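Local structure of PBP5 (Haemophilus influenzae, 3A3J) at residues A[191-194]-A[195-198]; A[238-241]-A[242-246]. The protein removes the terminal D-alanine from the peptide side chains of cell-wall precursors, acting as a D-alanyl-D-alanine carboxypeptidase of the serine peptidase S11 family. One frame throughout, in Å; residues are numbered along the deposited sequence.

Contact 1: A[191-194]-A[195-198]; sequences LWDK and TINV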
ATOM      1  N   LEU A 191      -8.715  -3.734  14.804  1.00 25.81           N
ATOM      2  CA  LEU A 191      -8.360  -5.143  14.761  1.00 24.38           C
ATOM      3  C   LEU A 191      -9.234  -5.939  15.740  1.00 25.64           C
ATOM      4  O   LEU A 191      -9.259  -7.181  15.709  1.00 23.22           O
ATOM      5  CB  LEU A 191      -6.908  -5.333  15.157  1.00 25.00           C
ATOM      6  CG  LEU A 191      -5.753  -4.752  14.293  1.00 26.24           C
ATOM      7  CD1 LEU A 191      -4.324  -4.918  15.051  1.00 19.31           C
ATOM      8  CD2 LEU A 191      -5.707  -5.402  12.942  1.00 21.11           C
ATOM      9  N   TRP A 192      -9.855  -5.244  16.688  1.00 25.26           N
ATOM     10  CA  TRP A 192     -10.703  -5.961  17.634  1.00 27.60           C
ATOM     11  C   TRP A 192     -12.163  -5.985  17.092  1.00 28.86           C
ATOM     12  O   TRP A 192     -13.034  -6.589  17.712  1.00 30.71           O
ATOM     13  CB  TRP A 192     -10.665  -5.287  19.018  1.00 26.20           C
ATOM     14  CG  TRP A 192      -9.452  -5.637  19.760  1.00 27.13           C
ATOM     15  CD1 TRP A 192      -9.304  -6.674  20.630  1.00 27.84           C
ATOM     16  CD2 TRP A 192      -8.146  -5.011  19.637  1.00 26.76           C
ATOM     17  NE1 TRP A 192      -7.989  -6.700  21.114  1.00 32.64           N
ATOM     18  CE2 TRP A 192      -7.258  -5.713  20.500  1.00 27.81           C
ATOM     19  CE3 TRP A 192      -7.636  -3.967  18.850  1.00 22.49           C
ATOM     20  CZ2 TRP A 192      -5.882  -5.362  20.644  1.00 28.23           C
ATOM     21  CZ3 TRP A 192      -6.251  -3.581  19.027  1.00 25.96           C
ATOM     22  CH2 TRP A 192      -5.418  -4.281  19.919  1.00 27.91           C
ATOM     23  N   ASP A 193     -12.436  -5.316  15.971  1.00 28.35           N
ATOM     24  CA  ASP A 193     -13.814  -5.172  15.534  1.00 28.88           C
ATOM     25  C   ASP A 193     -14.265  -6.373  14.751  1.00 28.73           C
ATOM     26  O   ASP A 193     -13.926  -6.512  13.569  1.00 28.46           O
ATOM     27  CB  ASP A 193     -13.993  -3.879  14.759  1.00 28.87           C
ATOM     28  CG  ASP A 193     -15.466  -3.529  14.547  1.00 28.22           C
ATOM     29  OD1 ASP A 193     -16.302  -4.438  14.655  1.00 27.07           O
ATOM     30  OD2 ASP A 193     -15.762  -2.353  14.232  1.00 29.43           O
ATOM     31  N   LYS A 194     -14.975  -7.288  15.426  1.00 29.39           N
ATOM     32  CA  LYS A 194     -15.468  -8.542  14.780  1.00 29.78           C
ATOM     33  C   LYS A 194     -16.451  -8.313  13.590  1.00 28.98           C
ATOM     34  O   LYS A 194     -16.679  -9.213  12.766  1.00 30.25           O
ATOM     35  CB  LYS A 194     -16.127  -9.469  15.809  1.00 29.37           C
ATOM     36  CG  LYS A 194     -15.109 -10.018  16.781  1.00 31.96           C
ATOM     37  CD  LYS A 194     -15.784 -10.675  17.977  1.00 31.68           C
ATOM     38  CE  LYS A 194     -14.736 -11.168  18.961  1.00 35.39           C
ATOM     39  NZ  LYS A 194     -15.197 -10.902  20.322  1.00 40.05           N
ATOM     40  N   THR A 195     -17.028  -7.136  13.485  1.00 28.13           N
ATOM     41  CA  THR A 195     -17.990  -6.959  12.410  1.00 29.48           C
ATOM     42  C   THR A 195     -17.377  -6.507  11.049  1.00 30.22           C
ATOM     43  O   THR A 195     -18.120  -6.290  10.093  1.00 30.33           O
ATOM     44  CB  THR A 195     -19.035  -6.012  12.789  1.00 28.97           C
ATOM     45  OG1 THR A 195     -18.489  -4.701  12.690  1.00 30.42           O
ATOM     46  CG2 THR A 195     -19.533  -6.328  14.213  1.00 25.05           C
ATOM     47  N   ILE A 196     -16.043  -6.442  10.946  1.00 30.61           N
ATOM     48  CA  ILE A 196     -15.368  -5.985   9.696  1.00 32.35           C
ATOM     49  C   ILE A 196     -14.060  -6.733   9.757  1.00 32.73           C
ATOM     50  O   ILE A 196     -13.682  -7.135  10.839  1.00 32.48           O
ATOM     51  CB  ILE A 196     -15.192  -4.452   9.705  1.00 32.29           C
ATOM     52  CG1 ILE A 196     -14.778  -3.939   8.350  1.00 36.94           C
ATOM     53  CG2 ILE A 196     -14.147  -3.989  10.797  1.00 29.96           C
ATOM     54  CD1 ILE A 196     -15.011  -2.425   8.205  1.00 39.74           C
ATOM     55  N   ASN A 197     -13.437  -7.077   8.630  1.00 33.28           N
ATOM     56  CA  ASN A 197     -12.162  -7.829   8.681  1.00 33.49           C
ATOM     57  C   ASN A 197     -10.953  -6.898   8.442  1.00 33.32           C
ATOM     58  O   ASN A 197     -10.375  -6.894   7.362  1.00 34.66           O
ATOM     59  CB  ASN A 197     -12.158  -8.972   7.674  1.00 34.57           C
ATOM     60  CG  ASN A 197     -13.472  -9.775   7.713  1.00 38.81           C
ATOM     61  OD1 ASN A 197     -13.719 -10.521   8.672  1.00 42.06           O
ATOM     62  ND2 ASN A 197     -14.347  -9.569   6.706  1.00 38.94           N
ATOM     63  N   VAL A 198     -10.629  -6.069   9.427  1.00 31.68           N
ATOM     64  CA  VAL A 198      -9.482  -5.175   9.332  1.00 29.84           C
ATOM     65  C   VAL A 198      -8.245  -5.921   9.713  1.00 28.14           C
ATOM     66  O   VAL A 198      -8.207  -6.573  10.734  1.00 29.65           O
ATOM     67  CB  VAL A 198      -9.670  -3.976  10.217  1.00 29.49           C
ATOM     68  CG1 VAL A 198      -8.350  -3.133  10.278  1.00 29.07           C
ATOM     69  CG2 VAL A 198     -10.823  -3.164   9.665  1.00 27.61           C
TER
HETATM   70  O   HOH W   1     -11.214  -6.271  12.382  1.00 23.73           O
HETATM   71  O   HOH W   2     -16.492  -9.314   9.865  1.00 42.71           O
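Two first torsions bring Asp193 and Thr195 together: the aspartate carboxylate swings anti to its own backbone N (chi1 -167°), and the threonine hydroxyl sits between backbone N and carbonyl carbon (chi1 77°). OD1 of Asp193 then accepts two hydrogen bonds from the residue two places on, one from Thr195 N at 3.0 Å, which makes an Asx turn, and one from Thr195 OG1, also at 3.0 Å. Both donors approach from the same face of the carboxylate, the hydroxyl on the syn side and the amide on the anti side, each raised some 35° out of its plane. Aspartate suits this place because its short side chain can fold back at the start of the type I turn from Asp193 to Ile196; threonine adds a hydroxyl to its N-H for the same oxygen. The turn's own backbone bond, Ile196 N to Asp193 O, is weak at 3.4 Å. A water lies 3.0 Å from Asp193 O and accepts from Val198 N at 3.0 Å. Another donates to Lys194 O and Asn197 OD1, linking the turn to the first residue after it. Where Val198 comes back past Leu191, CD2 of Leu191 lies 3.5 Å from Val198 O; the branched, apolar Leu191, Ile196 and Val198 suit their buried positions. The turn thus leads from a short 3-10 segment into strand 197-206, an outermost strand of the five-stranded antiparallel sheet. Lys243 of helix 235-252 forms a salt bridge with Asp193 OD2 and reaches Thr195 OG1, while Ile196 packs on that helix.

Contact 2: A[238-241]-A[242-246]; sequences REVE and SKKLL. With SO4 (sulfate ion), chain B.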
ATOM      1  N   ARG A 238     -10.797   8.404  14.745  1.00 30.97           N
ATOM      2  CA  ARG A 238     -10.085   7.975  13.546  1.00 29.62           C
ATOM      3  C   ARG A 238     -10.515   6.559  13.177  1.00 29.48           C
ATOM      4  O   ARG A 238     -10.701   6.236  11.985  1.00 28.56           O
ATOM      5  CB  ARG A 238      -8.555   8.136  13.697  1.00 29.27           C
ATOM      6  CG  ARG A 238      -7.932   6.997  14.481  1.00 27.73           C
ATOM      7  CD  ARG A 238      -6.485   7.238  14.736  1.00 29.99           C
ATOM      8  NE  ARG A 238      -6.010   6.371  15.825  1.00 24.53           N
ATOM      9  CZ  ARG A 238      -4.803   6.480  16.344  1.00 24.37           C
ATOM     10  NH1 ARG A 238      -3.963   7.382  15.842  1.00 25.00           N
ATOM     11  NH2 ARG A 238      -4.425   5.708  17.352  1.00 23.92           N
ATOM     12  N   GLU A 239     -10.720   5.708  14.177  1.00 27.62           N
ATOM     13  CA  GLU A 239     -11.248   4.393  13.841  1.00 28.58           C
ATOM     14  C   GLU A 239     -12.699   4.419  13.329  1.00 28.96           C
ATOM     15  O   GLU A 239     -13.076   3.634  12.420  1.00 29.90           O
ATOM     16  CB  GLU A 239     -11.138   3.434  15.048  1.00 30.58           C
ATOM     17  CG  GLU A 239      -9.704   3.293  15.578  1.00 28.07           C
ATOM     18  CD  GLU A 239      -9.680   2.559  16.913  1.00 31.46           C
ATOM     19  OE1 GLU A 239     -10.730   1.976  17.309  1.00 32.22           O
ATOM     20  OE2 GLU A 239      -8.618   2.484  17.531  1.00 31.87           O
ATOM     21  N   VAL A 240     -13.508   5.311  13.903  1.00 28.27           N
ATOM     22  CA  VAL A 240     -14.876   5.482  13.437  1.00 28.54           C
ATOM     23  C   VAL A 240     -14.943   5.959  11.935  1.00 27.74           C
ATOM     24  O   VAL A 240     -15.617   5.376  11.137  1.00 26.69           O
ATOM     25  CB  VAL A 240     -15.689   6.444  14.353  1.00 27.90           C
ATOM     26  CG1 VAL A 240     -17.002   6.776  13.680  1.00 27.60           C
ATOM     27  CG2 VAL A 240     -16.016   5.788  15.740  1.00 29.51           C
ATOM     28  N   GLU A 241     -14.283   7.067  11.607  1.00 28.84           N
ATOM     29  CA  GLU A 241     -14.244   7.575  10.250  1.00 29.46           C
ATOM     30  C   GLU A 241     -13.656   6.535   9.274  1.00 29.14           C
ATOM     31  O   GLU A 241     -14.076   6.455   8.124  1.00 28.41           O
ATOM     32  CB  GLU A 241     -13.465   8.865  10.177  1.00 30.80           C
ATOM     33  CG  GLU A 241     -14.005   9.929  11.067  1.00 32.11           C
ATOM     34  CD  GLU A 241     -15.515  10.091  10.826  1.00 38.86           C
ATOM     35  OE1 GLU A 241     -15.902  10.590   9.756  1.00 44.48           O
ATOM     36  OE2 GLU A 241     -16.326   9.742  11.691  1.00 39.39           O
ATOM     37  N   SER A 242     -12.707   5.724   9.737  1.00 29.27           N
ATOM     38  CA  SER A 242     -12.112   4.770   8.847  1.00 29.78           C
ATOM     39  C   SER A 242     -13.144   3.710   8.543  1.00 31.09           C
ATOM     40  O   SER A 242     -13.310   3.312   7.384  1.00 30.89           O
ATOM     41  CB  SER A 242     -10.865   4.121   9.445  1.00 28.97           C
ATOM     42  OG  SER A 242      -9.801   5.035   9.346  1.00 29.10           O
ATOM     43  N   LYS A 243     -13.730   3.158   9.608  1.00 31.44           N
ATOM     44  CA  LYS A 243     -14.781   2.145   9.460  1.00 31.64           C
ATOM     45  C   LYS A 243     -15.919   2.686   8.571  1.00 29.88           C
ATOM     46  O   LYS A 243     -16.449   1.976   7.737  1.00 29.53           O
ATOM     47  CB  LYS A 243     -15.289   1.715  10.838  1.00 32.71           C
ATOM     48  CG  LYS A 243     -16.352   0.641  10.768  1.00 34.53           C
ATOM     49  CD  LYS A 243     -16.497  -0.117  12.096  1.00 37.29           C
ATOM     50  CE  LYS A 243     -17.875  -0.825  12.103  1.00 34.77           C
ATOM     51  NZ  LYS A 243     -17.978  -1.957  13.104  1.00 31.57           N
ATOM     52  N   LYS A 244     -16.246   3.961   8.702  1.00 29.93           N
ATOM     53  CA  LYS A 244     -17.228   4.567   7.823  1.00 29.11           C
ATOM     54  C   LYS A 244     -16.824   4.472   6.319  1.00 30.61           C
ATOM     55  O   LYS A 244     -17.670   4.181   5.424  1.00 29.04           O
ATOM     56  CB  LYS A 244     -17.452   6.034   8.196  1.00 29.98           C
ATOM     57  CG  LYS A 244     -18.559   6.269   9.267  1.00 30.21           C
ATOM     58  CD  LYS A 244     -18.855   7.746   9.527  1.00 28.53           C
ATOM     59  CE  LYS A 244     -19.179   8.012  11.028  1.00 32.98           C
ATOM     60  NZ  LYS A 244     -19.148   9.467  11.232  1.00 33.79           N
ATOM     61  N   LEU A 245     -15.566   4.822   6.016  1.00 30.05           N
ATOM     62  CA  LEU A 245     -15.063   4.708   4.641  1.00 29.07           C
ATOM     63  C   LEU A 245     -15.110   3.273   4.170  1.00 29.40           C
ATOM     64  O   LEU A 245     -15.613   2.986   3.071  1.00 30.01           O
ATOM     65  CB  LEU A 245     -13.638   5.221   4.544  1.00 28.35           C
ATOM     66  CG  LEU A 245     -13.652   6.742   4.534  1.00 27.51           C
ATOM     67  CD1 LEU A 245     -12.185   7.219   4.778  1.00 26.23           C
ATOM     68  CD2 LEU A 245     -14.143   7.270   3.150  1.00 25.99           C
ATOM     69  N   LEU A 246     -14.616   2.356   4.991  1.00 28.80           N
ATOM     70  CA  LEU A 246     -14.514   1.004   4.534  1.00 29.06           C
ATOM     71  C   LEU A 246     -15.941   0.416   4.219  1.00 32.80           C
ATOM     72  O   LEU A 246     -16.156  -0.157   3.144  1.00 31.99           O
ATOM     73  CB  LEU A 246     -13.756   0.178   5.553  1.00 28.93           C
ATOM     74  CG  LEU A 246     -12.297   0.634   5.769  1.00 26.45           C
ATOM     75  CD1 LEU A 246     -11.691  -0.154   6.941  1.00 28.56           C
ATOM     76  CD2 LEU A 246     -11.460   0.436   4.474  1.00 20.92           C
TER
HETATM   77  S   SO4 B   1      -0.816   6.341  18.051  1.00 27.74           S
HETATM   78  O1  SO4 B   1       0.070   5.477  17.261  1.00 23.59           O
HETATM   79  O2  SO4 B   1      -1.268   7.582  17.423  1.00 22.08           O
HETATM   80  O3  SO4 B   1      -1.907   5.432  18.333  1.00 27.04           O
HETATM   81  O4  SO4 B   1      -0.097   6.917  19.249  1.00 23.23           O
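The carbonyl oxygen of Arg238 takes the backbone N-H of Ser242 at 3.1 Å, one turn later in the helix, while Ser242 OG lies 3.0 Å from the same Arg238 O. Serine suits this place because OG, set beside its backbone N (chi1 -77°), can fold back toward the preceding turn and remain compact on a buried face. Arg238 itself extends from CG to NE and offers the edge of its guanidinium to a sulfate ion, probably from the crystallisation liquor. NH2 binds sulfate O3 at 2.7 Å and NH1 binds O2 at 3.1 Å, both nearly straight, so the paired N-H groups hold the anion in the guanidinium plane. Thr203 OG1 is a further partner of the sulfate, and the Arg238 side chain is about 8 Å from that of Ser36, the probable acyl-ester nucleophile. Farther along, the buried Glu241 and the exposed Lys244 run side by side and form a salt bridge three residues apart, Lys244 NZ to the syn lone pair of Glu241 OE2 at 2.9 Å. A bend in the glutamate at chi2 (-51°) turns its carboxylate toward the lysine, and its other oxygen, OE1, accepts from Thr8 N. CE of Lys244 also crosses Val240 CG1 at 3.6 Å. Helix 235-252 lies across the sheet, with Ser242, Leu245 and Leu246 packed on strands 224-232, 210-218 and 11-16.

Overall arrangement
Contact 1 (191-198) comes first along the chain and runs into strand 197-206; strands 210-218 and 224-232 of the same five-stranded sheet follow before helix 235-252, which carries contact 2 (238-246). Their centres are about 12 Å apart and they touch directly, through a polar join at Lys243 and through apolar packing at Leu246, to which Val198 also contributes. The turn that opens the edge strand is thereby fastened to the helix lying on the sheet. That same strand carries Lys202, the probable substrate-binding residue, and Arg238 at the other contact lies about 9 Å from it, side chain to side chain.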